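Local coordinates for autophagy-related protein 9 (Schizosaccharomyces pombe, PDB 7D0I) that scrambles phospholipids between the two leaflets of autophagic membranes as a homotrimer with a solvated central pore, helping the autophagosome to grow, at residues Val300-Arg304 against Leu471-Phe475; Ala289-Ala293 against Val305-Leu309; Ile359-Pro364 against Val619-Phe625. The protein carries 1 engineered substitution. One frame throughout, in Å; residues are numbered along the deposited sequence.

Contact 1 of 3, residues Val300-Arg304 against Leu471-Phe475; sequences VSWQR and LQHFF. With LMN (Lauryl Maltose Neopentyl Glycol), chain G.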
loop_
_atom_site.group_PDB
_atom_site.type_symbol
_atom_site.label_atom_id
_atom_site.label_comp_id
_atom_site.label_asym_id
_atom_site.label_seq_id
_atom_site.Cartn_x
_atom_site.Cartn_y
_atom_site.Cartn_z
ATOM N N VAL A 300 -28.994 -14.613 10.907
ATOM C CA VAL A 300 -28.594 -13.261 11.267
ATOM C C VAL A 300 -27.289 -13.315 12.050
ATOM O O VAL A 300 -26.984 -14.300 12.734
ATOM C CB VAL A 300 -29.709 -12.561 12.066
ATOM C CG1 VAL A 300 -29.934 -13.249 13.387
ATOM C CG2 VAL A 300 -29.403 -11.095 12.265
ATOM N N SER A 301 -26.493 -12.262 11.929
ATOM C CA SER A 301 -25.218 -12.178 12.615
ATOM C C SER A 301 -25.375 -11.464 13.951
ATOM O O SER A 301 -26.412 -10.878 14.256
ATOM C CB SER A 301 -24.196 -11.454 11.746
ATOM O OG SER A 301 -24.679 -10.178 11.373
ATOM N N TRP A 302 -24.319 -11.517 14.762
ATOM C CA TRP A 302 -24.356 -10.818 16.040
ATOM C C TRP A 302 -24.159 -9.325 15.865
ATOM O O TRP A 302 -24.669 -8.542 16.667
ATOM C CB TRP A 302 -23.297 -11.376 16.982
ATOM C CG TRP A 302 -23.257 -10.701 18.307
ATOM C CD1 TRP A 302 -22.242 -9.957 18.810
ATOM C CD2 TRP A 302 -24.282 -10.707 19.302
ATOM N NE1 TRP A 302 -22.565 -9.497 20.056
ATOM C CE2 TRP A 302 -23.815 -9.947 20.380
ATOM C CE3 TRP A 302 -25.547 -11.282 19.385
ATOM C CZ2 TRP A 302 -24.566 -9.748 21.522
ATOM C CZ3 TRP A 302 -26.287 -11.082 20.519
ATOM C CH2 TRP A 302 -25.797 -10.324 21.570
ATOM N N GLN A 303 -23.431 -8.906 14.834
ATOM C CA GLN A 303 -23.282 -7.477 14.600
ATOM C C GLN A 303 -24.605 -6.839 14.209
ATOM O O GLN A 303 -24.864 -5.690 14.569
ATOM C CB GLN A 303 -22.228 -7.226 13.530
ATOM C CG GLN A 303 -20.825 -7.634 13.940
ATOM C CD GLN A 303 -20.544 -9.100 13.703
ATOM O OE1 GLN A 303 -21.459 -9.899 13.526
ATOM N NE2 GLN A 303 -19.268 -9.461 13.688
ATOM N N ARG A 304 -25.463 -7.570 13.501
ATOM C CA ARG A 304 -26.779 -7.040 13.169
ATOM C C ARG A 304 -27.645 -6.911 14.414
ATOM O O ARG A 304 -28.371 -5.922 14.573
ATOM C CB ARG A 304 -27.448 -7.931 12.127
ATOM C CG ARG A 304 -28.873 -7.547 11.772
ATOM C CD ARG A 304 -28.955 -6.250 10.977
ATOM N NE ARG A 304 -28.238 -6.315 9.705
ATOM C CZ ARG A 304 -27.187 -5.562 9.399
ATOM N NH1 ARG A 304 -26.728 -4.674 10.267
ATOM N NH2 ARG A 304 -26.600 -5.687 8.220
ATOM N N LEU A 471 -16.802 -13.463 22.486
ATOM C CA LEU A 471 -18.036 -14.193 22.702
ATOM C C LEU A 471 -17.918 -15.598 22.139
ATOM O O LEU A 471 -17.075 -15.886 21.295
ATOM C CB LEU A 471 -19.206 -13.442 22.079
ATOM C CG LEU A 471 -19.588 -12.166 22.820
ATOM C CD1 LEU A 471 -20.607 -11.405 22.045
ATOM C CD2 LEU A 471 -20.130 -12.502 24.173
ATOM N N GLN A 472 -18.775 -16.490 22.632
ATOM C CA GLN A 472 -18.595 -17.913 22.373
ATOM C C GLN A 472 -18.616 -18.234 20.888
ATOM O O GLN A 472 -17.825 -19.056 20.422
ATOM C CB GLN A 472 -19.667 -18.717 23.096
ATOM C CG GLN A 472 -19.551 -20.199 22.874
ATOM C CD GLN A 472 -18.445 -20.820 23.680
ATOM O OE1 GLN A 472 -18.415 -20.702 24.897
ATOM N NE2 GLN A 472 -17.532 -21.493 23.008
ATOM N N HIS A 473 -19.509 -17.612 20.125
ATOM C CA HIS A 473 -19.657 -18.022 18.737
ATOM C C HIS A 473 -18.506 -17.531 17.868
ATOM O O HIS A 473 -18.136 -18.207 16.906
ATOM C CB HIS A 473 -20.996 -17.552 18.183
ATOM C CG HIS A 473 -21.085 -16.078 17.956
ATOM N ND1 HIS A 473 -21.298 -15.183 18.979
ATOM C CD2 HIS A 473 -20.961 -15.340 16.832
ATOM C CE1 HIS A 473 -21.315 -13.958 18.491
ATOM N NE2 HIS A 473 -21.116 -14.026 17.189
ATOM N N PHE A 474 -17.916 -16.383 18.192
ATOM C CA PHE A 474 -16.707 -15.965 17.491
ATOM C C PHE A 474 -15.578 -16.951 17.732
ATOM O O PHE A 474 -14.833 -17.306 16.808
ATOM C CB PHE A 474 -16.285 -14.576 17.949
ATOM C CG PHE A 474 -17.244 -13.494 17.582
ATOM C CD1 PHE A 474 -17.493 -13.189 16.265
ATOM C CD2 PHE A 474 -17.865 -12.754 18.556
ATOM C CE1 PHE A 474 -18.357 -12.192 15.934
ATOM C CE2 PHE A 474 -18.731 -11.755 18.226
ATOM C CZ PHE A 474 -18.977 -11.473 16.914
ATOM N N PHE A 475 -15.426 -17.390 18.978
ATOM C CA PHE A 475 -14.409 -18.370 19.323
ATOM C C PHE A 475 -14.648 -19.680 18.596
ATOM O O PHE A 475 -13.705 -20.311 18.112
ATOM C CB PHE A 475 -14.415 -18.579 20.829
ATOM C CG PHE A 475 -13.437 -19.585 21.307
ATOM C CD1 PHE A 475 -12.091 -19.361 21.194
ATOM C CD2 PHE A 475 -13.861 -20.740 21.910
ATOM C CE1 PHE A 475 -11.197 -20.274 21.644
ATOM C CE2 PHE A 475 -12.964 -21.647 22.362
ATOM C CZ PHE A 475 -11.631 -21.414 22.226
HETATM C C1 LMN G . -24.408 -25.522 31.252
HETATM O O1 LMN G . -25.190 -26.180 32.076
HETATM C C2 LMN G . -25.128 -25.203 29.927
HETATM O O2 LMN G . -26.330 -24.497 30.213
HETATM C C3 LMN G . -24.254 -24.356 29.061
HETATM O O3 LMN G . -24.965 -24.101 27.802
HETATM C C4 LMN G . -22.947 -24.971 28.767
HETATM O O4 LMN G . -22.057 -23.916 28.195
HETATM C C5 LMN G . -22.266 -25.550 29.966
HETATM O O5 LMN G . -23.163 -26.346 30.843
HETATM C C6 LMN G . -21.106 -26.441 29.518
HETATM O O6 LMN G . -21.416 -27.038 28.280
HETATM C CAA LMN G . -27.095 -36.966 38.003
HETATM C CAB LMN G . -23.555 -33.504 40.209
HETATM O OAI LMN G . -18.147 -25.471 24.246
HETATM O OAJ LMN G . -17.978 -22.588 28.138
HETATM O OAL LMN G . -23.568 -18.994 34.552
HETATM O OAN LMN G . -20.317 -22.892 33.737
HETATM O OAP LMN G . -22.139 -23.342 35.395
HETATM O OAQ LMN G . -20.641 -23.874 22.912
HETATM O OAR LMN G . -18.423 -19.833 27.966
HETATM O OAS LMN G . -23.043 -22.732 23.709
HETATM O OAT LMN G . -21.331 -19.700 27.322
HETATM O OAU LMN G . -22.396 -21.811 26.721
HETATM O OAV LMN G . -21.743 -19.177 30.689
HETATM C CAW LMN G . -27.701 -35.834 37.139
HETATM C CAX LMN G . -22.854 -32.693 39.102
HETATM C CAY LMN G . -26.555 -35.089 36.412
HETATM C CAZ LMN G . -22.169 -31.468 39.754
HETATM C CBA LMN G . -26.695 -33.562 36.645
HETATM C CBB LMN G . -22.845 -30.156 39.270
HETATM C CBC LMN G . -25.306 -32.893 36.430
HETATM C CBD LMN G . -22.648 -29.079 40.370
HETATM C CBE LMN G . -25.387 -31.386 36.817
HETATM C CBF LMN G . -23.693 -27.943 40.191
HETATM C CBG LMN G . -26.680 -30.758 36.213
HETATM C CBH LMN G . -23.860 -27.637 38.677
HETATM C CBI LMN G . -26.607 -29.203 36.371
HETATM C CBJ LMN G . -25.007 -26.593 38.502
HETATM C CBK LMN G . -25.899 -28.587 35.115
HETATM C CBL LMN G . -24.779 -25.810 37.160
HETATM C CBM LMN G . -19.348 -25.637 24.959
HETATM C CBN LMN G . -18.358 -22.564 29.498
HETATM C CBP LMN G . -22.539 -19.733 33.930
HETATM C CBQ LMN G . -26.422 -27.122 34.901
HETATM C CBR LMN G . -24.165 -26.279 35.785
HETATM C CBS LMN G . -24.505 -26.650 33.247
HETATM C CBT LMN G . -25.737 -24.656 34.443
HETATM O OBV LMN G . -24.769 -23.701 34.917
HETATM O OBX LMN G . -23.997 -21.660 34.150
HETATM O OBY LMN G . -20.353 -24.181 26.632
HETATM O OBZ LMN G . -20.047 -21.485 30.860
HETATM O OCB LMN G . -22.383 -21.908 31.125
HETATM C CCC LMN G . -19.962 -24.289 25.205
HETATM C CCD LMN G . -18.994 -21.243 29.842
HETATM C CCF LMN G . -23.131 -20.911 33.202
HETATM C CCH LMN G . -21.630 -23.020 33.088
HETATM C CCJ LMN G . -23.995 -23.098 33.923
HETATM C CCL LMN G . -22.583 -23.628 34.059
HETATM C CCM LMN G . -25.207 -26.162 34.597
HETATM C CCN LMN G . -21.137 -24.087 24.248
HETATM C CCO LMN G . -19.493 -20.613 28.531
HETATM C CCQ LMN G . -21.994 -21.704 32.526
HETATM C CCR LMN G . -21.816 -24.149 26.854
HETATM C CCS LMN G . -21.385 -21.525 30.238
HETATM C CCT LMN G . -21.947 -22.915 24.662
HETATM C CCU LMN G . -20.690 -19.734 28.641
HETATM C CCV LMN G . -22.517 -23.064 26.026
HETATM C CCW LMN G . -21.706 -20.160 29.637
#
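The imidazole of His-473 turns its edge toward the face of the Trp-302 indole in an offset edge-to-face pair, the ring planes 67° apart and the centroid of the imidazole 5.4 Å from that of the five-membered indole ring. His-473 NE2 also sits over the centre of one face of the Phe-474 ring, beside it on the same helix. At the edge of the Phe-474 ring, near its plane, lies the amide of Gln-303, with NE2 3.7 Å from Phe-474 CE1 and the two planes nearly perpendicular. Trp-302 carries its CG anti to the backbone N (chi1 179°), which extends the indole toward helix 472-480; there Leu-471 CD1 comes to 3.4 Å from Trp-302 NE1, and Phe-474 CE2 approaches Trp-302 CD1 at 4.0 Å. No hydrogen bond joins the segments. Gln-472 faces elsewhere, into a detergent pocket: its OE1 accepts a hydrogen bond from LMN OAR at 3.2 Å, while its NE2 donates to Asp-476 one turn on. A leucine in place of Gln-472 would probably leave the maltoside hydroxyl without its acceptor and Asp-476 without the amide donor. Ser-301 is the N-cap of helix 302-312, its OG accepting a weak bond from Arg-304 N. Tyr-191 and Tyr-194 meet both the Trp-302 and His-473 rings, and the Tyr-191 hydroxyl hydrogen-bonds His-473 ND1. An aromatic cluster thus joins the starts of helices 302-312 and 472-480 to helix 183-195, with Ile-343 of helix 336-343 against Trp-302 and Leu-471.

Contact 2 of 3, residues Ala289-Ala293 against Val305-Leu309; sequences ALKIA and VLYRL
Leu-290 packs against helix 302-312 through both methyl branches: CD2 lies 3.6 Å from Arg-308 CB and 3.7 Å from Leu-309 CD1, while CD1 meets Val-305 CG1 at 4.0 Å. Two residues on, Ile-292 crosses Val-305 at about a right angle, its CD1 3.8 Å from Val-305 CG2. The two branches of Val-305 are therefore shared, CG1 going to Leu-290 and CG2 to Ile-292. Arg-308 runs along the backbone between these two residues. Its chain bends at chi2 (-81°), which brings CD to 3.2 Å from Leu-290 O; the carbonyls of Leu-290 and Lys-291 lie at the edge of the guanidinium, near its plane, but neither forms a hydrogen bond with it. Behind this first shell, Lys-291 leaves helical geometry with a positive phi of 56°, turning the chain as helix 253-289 gives way to loop, and backbone bonding between Ile-292 and Tyr-286 ties the turn back to that helix. Phe-285 backs Leu-290 and Leu-309, Tyr-286 touches Val-305, and Ile-339 of helix 336-343 touches Leu-309. Asp-585 of a second subunit makes a weak, long ion pair with Arg-308 NH2. The grip is thus chiefly hydrophobic, branched aliphatic carbons holding the loop after helix 253-289 against helix 302-312. Carbonyl oxygens at the guanidinium edge may ease its positive charge, partly offset by Lys-291 NZ 6.9 Å from Arg-308 NE.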
loop_
_atom_site.group_PDB
_atom_site.type_symbol
_atom_site.label_atom_id
_atom_site.label_comp_id
_atom_site.label_asym_id
_atom_site.label_seq_id
_atom_site.Cartn_x
_atom_site.Cartn_y
_atom_site.Cartn_z
ATOM N N ALA A 289 -39.262 -5.510 19.560
ATOM C CA ALA A 289 -38.330 -4.427 19.849
ATOM C C ALA A 289 -37.157 -4.420 18.877
ATOM O O ALA A 289 -36.807 -3.374 18.322
ATOM C CB ALA A 289 -37.831 -4.537 21.287
ATOM N N LEU A 290 -36.528 -5.573 18.666
ATOM C CA LEU A 290 -35.372 -5.637 17.782
ATOM C C LEU A 290 -35.751 -5.658 16.311
ATOM O O LEU A 290 -34.916 -5.323 15.468
ATOM C CB LEU A 290 -34.523 -6.866 18.109
ATOM C CG LEU A 290 -33.626 -6.769 19.339
ATOM C CD1 LEU A 290 -32.817 -8.023 19.499
ATOM C CD2 LEU A 290 -32.719 -5.573 19.205
ATOM N N LYS A 291 -36.986 -6.037 15.988
ATOM C CA LYS A 291 -37.440 -6.149 14.603
ATOM C C LYS A 291 -36.530 -7.081 13.806
ATOM O O LYS A 291 -36.021 -6.734 12.741
ATOM C CB LYS A 291 -37.547 -4.773 13.941
ATOM C CG LYS A 291 -38.707 -3.932 14.454
ATOM C CD LYS A 291 -38.759 -2.581 13.760
ATOM C CE LYS A 291 -37.605 -1.689 14.185
ATOM N NZ LYS A 291 -37.742 -1.237 15.594
ATOM N N ILE A 292 -36.323 -8.277 14.346
ATOM C CA ILE A 292 -35.607 -9.349 13.667
ATOM C C ILE A 292 -36.607 -10.462 13.400
ATOM O O ILE A 292 -37.239 -10.975 14.331
ATOM C CB ILE A 292 -34.418 -9.857 14.496
ATOM C CG1 ILE A 292 -33.397 -8.740 14.690
ATOM C CG2 ILE A 292 -33.770 -11.046 13.824
ATOM C CD1 ILE A 292 -32.182 -9.158 15.443
ATOM N N ALA A 293 -36.757 -10.827 12.133
ATOM C CA ALA A 293 -37.773 -11.787 11.739
ATOM C C ALA A 293 -37.472 -13.171 12.298
ATOM O O ALA A 293 -36.314 -13.574 12.432
ATOM C CB ALA A 293 -37.873 -11.853 10.216
ATOM N N VAL A 305 -27.576 -7.895 15.309
ATOM C CA VAL A 305 -28.309 -7.799 16.567
ATOM C C VAL A 305 -27.794 -6.631 17.393
ATOM O O VAL A 305 -28.574 -5.905 18.013
ATOM C CB VAL A 305 -28.215 -9.121 17.349
ATOM C CG1 VAL A 305 -29.011 -9.024 18.620
ATOM C CG2 VAL A 305 -28.715 -10.268 16.508
ATOM N N LEU A 306 -26.478 -6.425 17.408
ATOM C CA LEU A 306 -25.917 -5.283 18.125
ATOM C C LEU A 306 -26.381 -3.970 17.518
ATOM O O LEU A 306 -26.672 -3.011 18.241
ATOM C CB LEU A 306 -24.397 -5.346 18.115
ATOM C CG LEU A 306 -23.773 -6.288 19.128
ATOM C CD1 LEU A 306 -22.272 -6.225 19.019
ATOM C CD2 LEU A 306 -24.233 -5.903 20.506
ATOM N N TYR A 307 -26.430 -3.897 16.190
ATOM C CA TYR A 307 -26.919 -2.701 15.517
ATOM C C TYR A 307 -28.349 -2.394 15.936
ATOM O O TYR A 307 -28.660 -1.271 16.354
ATOM C CB TYR A 307 -26.814 -2.908 14.009
ATOM C CG TYR A 307 -27.210 -1.734 13.159
ATOM C CD1 TYR A 307 -28.407 -1.742 12.459
ATOM C CD2 TYR A 307 -26.381 -0.631 13.032
ATOM C CE1 TYR A 307 -28.775 -0.680 11.665
ATOM C CE2 TYR A 307 -26.741 0.443 12.240
ATOM C CZ TYR A 307 -27.939 0.411 11.557
ATOM O OH TYR A 307 -28.311 1.473 10.762
ATOM N N ARG A 308 -29.229 -3.391 15.852
ATOM C CA ARG A 308 -30.613 -3.186 16.265
ATOM C C ARG A 308 -30.701 -2.800 17.734
ATOM O O ARG A 308 -31.514 -1.951 18.114
ATOM C CB ARG A 308 -31.432 -4.445 16.006
ATOM C CG ARG A 308 -31.457 -4.899 14.567
ATOM C CD ARG A 308 -32.463 -4.118 13.752
ATOM N NE ARG A 308 -32.741 -4.788 12.489
ATOM C CZ ARG A 308 -32.106 -4.532 11.351
ATOM N NH1 ARG A 308 -31.158 -3.608 11.312
ATOM N NH2 ARG A 308 -32.426 -5.196 10.250
ATOM N N LEU A 309 -29.871 -3.409 18.577
ATOM C CA LEU A 309 -29.964 -3.165 20.009
ATOM C C LEU A 309 -29.489 -1.767 20.368
ATOM O O LEU A 309 -30.026 -1.150 21.292
ATOM C CB LEU A 309 -29.155 -4.208 20.765
ATOM C CG LEU A 309 -29.498 -4.388 22.237
ATOM C CD1 LEU A 309 -30.894 -4.941 22.369
ATOM C CD2 LEU A 309 -28.493 -5.313 22.881
#

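Contact 3 of 3, residues Ile359-Pro364 against Val619-Phe625; sequences INIELP and VLLFFTF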
loop_
_atom_site.group_PDB
_atom_site.type_symbol
_atom_site.label_atom_id
_atom_site.label_comp_id
_atom_site.label_asym_id
_atom_site.label_seq_id
_atom_site.Cartn_x
_atom_site.Cartn_y
_atom_site.Cartn_z
ATOM N N ILE A 359 -5.920 -20.989 40.132
ATOM C CA ILE A 359 -6.540 -22.196 40.653
ATOM C C ILE A 359 -5.809 -23.387 40.056
ATOM O O ILE A 359 -5.445 -23.375 38.874
ATOM C CB ILE A 359 -8.049 -22.229 40.342
ATOM C CG1 ILE A 359 -8.733 -23.349 41.108
ATOM C CG2 ILE A 359 -8.304 -22.380 38.865
ATOM C CD1 ILE A 359 -10.225 -23.281 41.021
ATOM N N ASN A 360 -5.556 -24.395 40.880
ATOM C CA ASN A 360 -4.741 -25.534 40.481
ATOM C C ASN A 360 -5.648 -26.676 40.050
ATOM O O ASN A 360 -6.331 -27.279 40.881
ATOM C CB ASN A 360 -3.837 -25.969 41.627
ATOM C CG ASN A 360 -2.907 -27.084 41.239
ATOM O OD1 ASN A 360 -2.540 -27.218 40.078
ATOM N ND2 ASN A 360 -2.523 -27.900 42.210
ATOM N N ILE A 361 -5.651 -26.976 38.756
ATOM C CA ILE A 361 -6.437 -28.073 38.215
ATOM C C ILE A 361 -5.549 -29.257 37.846
ATOM O O ILE A 361 -5.922 -30.067 37.005
ATOM C CB ILE A 361 -7.281 -27.622 37.016
ATOM C CG1 ILE A 361 -6.393 -26.966 35.967
ATOM C CG2 ILE A 361 -8.376 -26.682 37.458
ATOM C CD1 ILE A 361 -7.122 -26.572 34.736
ATOM N N GLU A 362 -4.378 -29.363 38.456
ATOM C CA GLU A 362 -3.450 -30.444 38.169
ATOM C C GLU A 362 -3.649 -31.560 39.182
ATOM O O GLU A 362 -3.630 -31.316 40.391
ATOM C CB GLU A 362 -2.010 -29.944 38.206
ATOM C CG GLU A 362 -1.002 -30.969 37.756
ATOM C CD GLU A 362 0.298 -30.340 37.329
ATOM O OE1 GLU A 362 0.516 -29.154 37.648
ATOM O OE2 GLU A 362 1.099 -31.029 36.665
ATOM N N LEU A 363 -3.845 -32.774 38.690
ATOM C CA LEU A 363 -4.110 -33.890 39.577
ATOM C C LEU A 363 -2.899 -34.151 40.469
ATOM O O LEU A 363 -1.757 -34.010 40.020
ATOM C CB LEU A 363 -4.458 -35.139 38.776
ATOM C CG LEU A 363 -5.782 -35.027 38.030
ATOM C CD1 LEU A 363 -5.966 -36.207 37.111
ATOM C CD2 LEU A 363 -6.917 -34.940 39.024
ATOM N N PRO A 364 -3.112 -34.518 41.732
ATOM C CA PRO A 364 -1.967 -34.690 42.638
ATOM C C PRO A 364 -1.035 -35.817 42.235
ATOM O O PRO A 364 0.189 -35.680 42.364
ATOM C CB PRO A 364 -2.639 -34.967 43.990
ATOM C CG PRO A 364 -4.007 -34.387 43.864
ATOM C CD PRO A 364 -4.396 -34.611 42.441
ATOM N N VAL A 619 -11.411 -35.392 43.657
ATOM C CA VAL A 619 -10.033 -35.283 44.133
ATOM C C VAL A 619 -9.598 -33.825 44.150
ATOM O O VAL A 619 -9.009 -33.344 45.126
ATOM C CB VAL A 619 -9.098 -36.142 43.266
ATOM C CG1 VAL A 619 -7.662 -35.743 43.499
ATOM C CG2 VAL A 619 -9.298 -37.604 43.584
ATOM N N LEU A 620 -9.899 -33.095 43.076
ATOM C CA LEU A 620 -9.598 -31.669 43.041
ATOM C C LEU A 620 -10.366 -30.922 44.120
ATOM O O LEU A 620 -9.780 -30.183 44.917
ATOM C CB LEU A 620 -9.927 -31.098 41.664
ATOM C CG LEU A 620 -9.090 -31.559 40.478
ATOM C CD1 LEU A 620 -9.590 -30.903 39.221
ATOM C CD2 LEU A 620 -7.643 -31.222 40.696
ATOM N N LEU A 621 -11.681 -31.112 44.166
ATOM C CA LEU A 621 -12.510 -30.372 45.109
ATOM C C LEU A 621 -12.196 -30.694 46.558
ATOM O O LEU A 621 -12.640 -29.959 47.443
ATOM C CB LEU A 621 -13.985 -30.649 44.834
ATOM C CG LEU A 621 -14.513 -30.116 43.508
ATOM C CD1 LEU A 621 -15.785 -30.825 43.134
ATOM C CD2 LEU A 621 -14.757 -28.634 43.612
ATOM N N PHE A 622 -11.462 -31.769 46.829
ATOM C CA PHE A 622 -11.092 -32.099 48.197
ATOM C C PHE A 622 -9.659 -31.737 48.545
ATOM O O PHE A 622 -9.387 -31.407 49.703
ATOM C CB PHE A 622 -11.287 -33.593 48.459
ATOM C CG PHE A 622 -12.706 -33.984 48.720
ATOM C CD1 PHE A 622 -13.530 -33.180 49.477
ATOM C CD2 PHE A 622 -13.213 -35.161 48.211
ATOM C CE1 PHE A 622 -14.835 -33.542 49.717
ATOM C CE2 PHE A 622 -14.516 -35.525 48.449
ATOM C CZ PHE A 622 -15.327 -34.715 49.203
ATOM N N PHE A 623 -8.735 -31.785 47.596
ATOM C CA PHE A 623 -7.330 -31.680 47.965
ATOM C C PHE A 623 -6.599 -30.513 47.327
ATOM O O PHE A 623 -5.783 -29.877 47.995
ATOM C CB PHE A 623 -6.611 -32.988 47.625
ATOM C CG PHE A 623 -7.242 -34.194 48.256
ATOM C CD1 PHE A 623 -7.970 -35.089 47.495
ATOM C CD2 PHE A 623 -7.129 -34.418 49.615
ATOM C CE1 PHE A 623 -8.555 -36.191 48.075
ATOM C CE2 PHE A 623 -7.713 -35.517 50.199
ATOM C CZ PHE A 623 -8.429 -36.403 49.429
ATOM N N THR A 624 -6.854 -30.204 46.059
ATOM C CA THR A 624 -6.127 -29.115 45.419
ATOM C C THR A 624 -6.868 -27.790 45.456
ATOM O O THR A 624 -6.226 -26.738 45.496
ATOM C CB THR A 624 -5.811 -29.454 43.964
ATOM O OG1 THR A 624 -7.010 -29.372 43.190
ATOM C CG2 THR A 624 -5.247 -30.850 43.859
ATOM N N PHE A 625 -8.203 -27.811 45.439
ATOM C CA PHE A 625 -8.942 -26.549 45.402
ATOM C C PHE A 625 -8.933 -25.829 46.740
ATOM O O PHE A 625 -8.704 -24.609 46.752
ATOM C CB PHE A 625 -10.371 -26.785 44.902
ATOM C CG PHE A 625 -10.483 -26.875 43.412
ATOM C CD1 PHE A 625 -9.377 -26.726 42.608
ATOM C CD2 PHE A 625 -11.703 -27.104 42.817
ATOM C CE1 PHE A 625 -9.488 -26.812 41.247
ATOM C CE2 PHE A 625 -11.814 -27.189 41.455
ATOM C CZ PHE A 625 -10.707 -27.046 40.670
#
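Thr-624 and Asn-360 make the polar link: Thr-624 OG1 donates to Asn-360 O at 3.2 Å, tilted 22° from the carbonyl plane. The hydroxyl stands between the backbone N and the carbonyl carbon (chi1 73°), leaving CG2 to meet Pro-364 CG at 3.7 Å. Within the loop, Asn-360 OD1 accepts from Glu-362 N from above the plane of its carbonyl, an Asx turn that bends the chain beside the helix. The aromatic contact is a CH-pi interaction, Ile-359 CD1 standing 3.8 Å from the Phe-625 ring centroid over one face; Leu-620 CB lies over the opposite face, and Ile-361 CG2 and Asn-360 O are at the edge. Aliphatic packing completes the contact: Pro-364 CD lies 3.6 Å from Val-619 CG1, and the Leu-363 and Leu-620 side chains cross at about a right angle, their CD2 atoms 4.1 Å apart. The helix widens here into a pi-type turn, in which Phe-625 N bonds Leu-620 O. The loop between helices 345-355 and 373-382 thereby fastens onto the end of helix 603-624, inferred to lie within the membrane, with Ile-379 of helix 373-382 touching Ile-359 and Phe-625, and Phe-415 of helix 412-425 meeting the Phe-625 ring.

In the fold
Contacts 1 and 2 share helix 302-312: contact 1 uses its start and contact 2 the residues directly following, and their centres are about 13 Å apart. Contact 3 lies on the opposite side of the chain's centre, its own centre about 34 Å from that of contact 1 and about 44 Å from that of contact 2. Contact 2 is local, closing the turn after helix 253-289 before contact 3 opens. Contacts 1 and 3 span 166 and 254 intervening residues; the segments of contact 1 alternate along the chain with those of both others. Together they tie segments assigned to the cytoplasmic side to one another and to helix 603-624, inferred to be intramembrane, within this scramblase protomer.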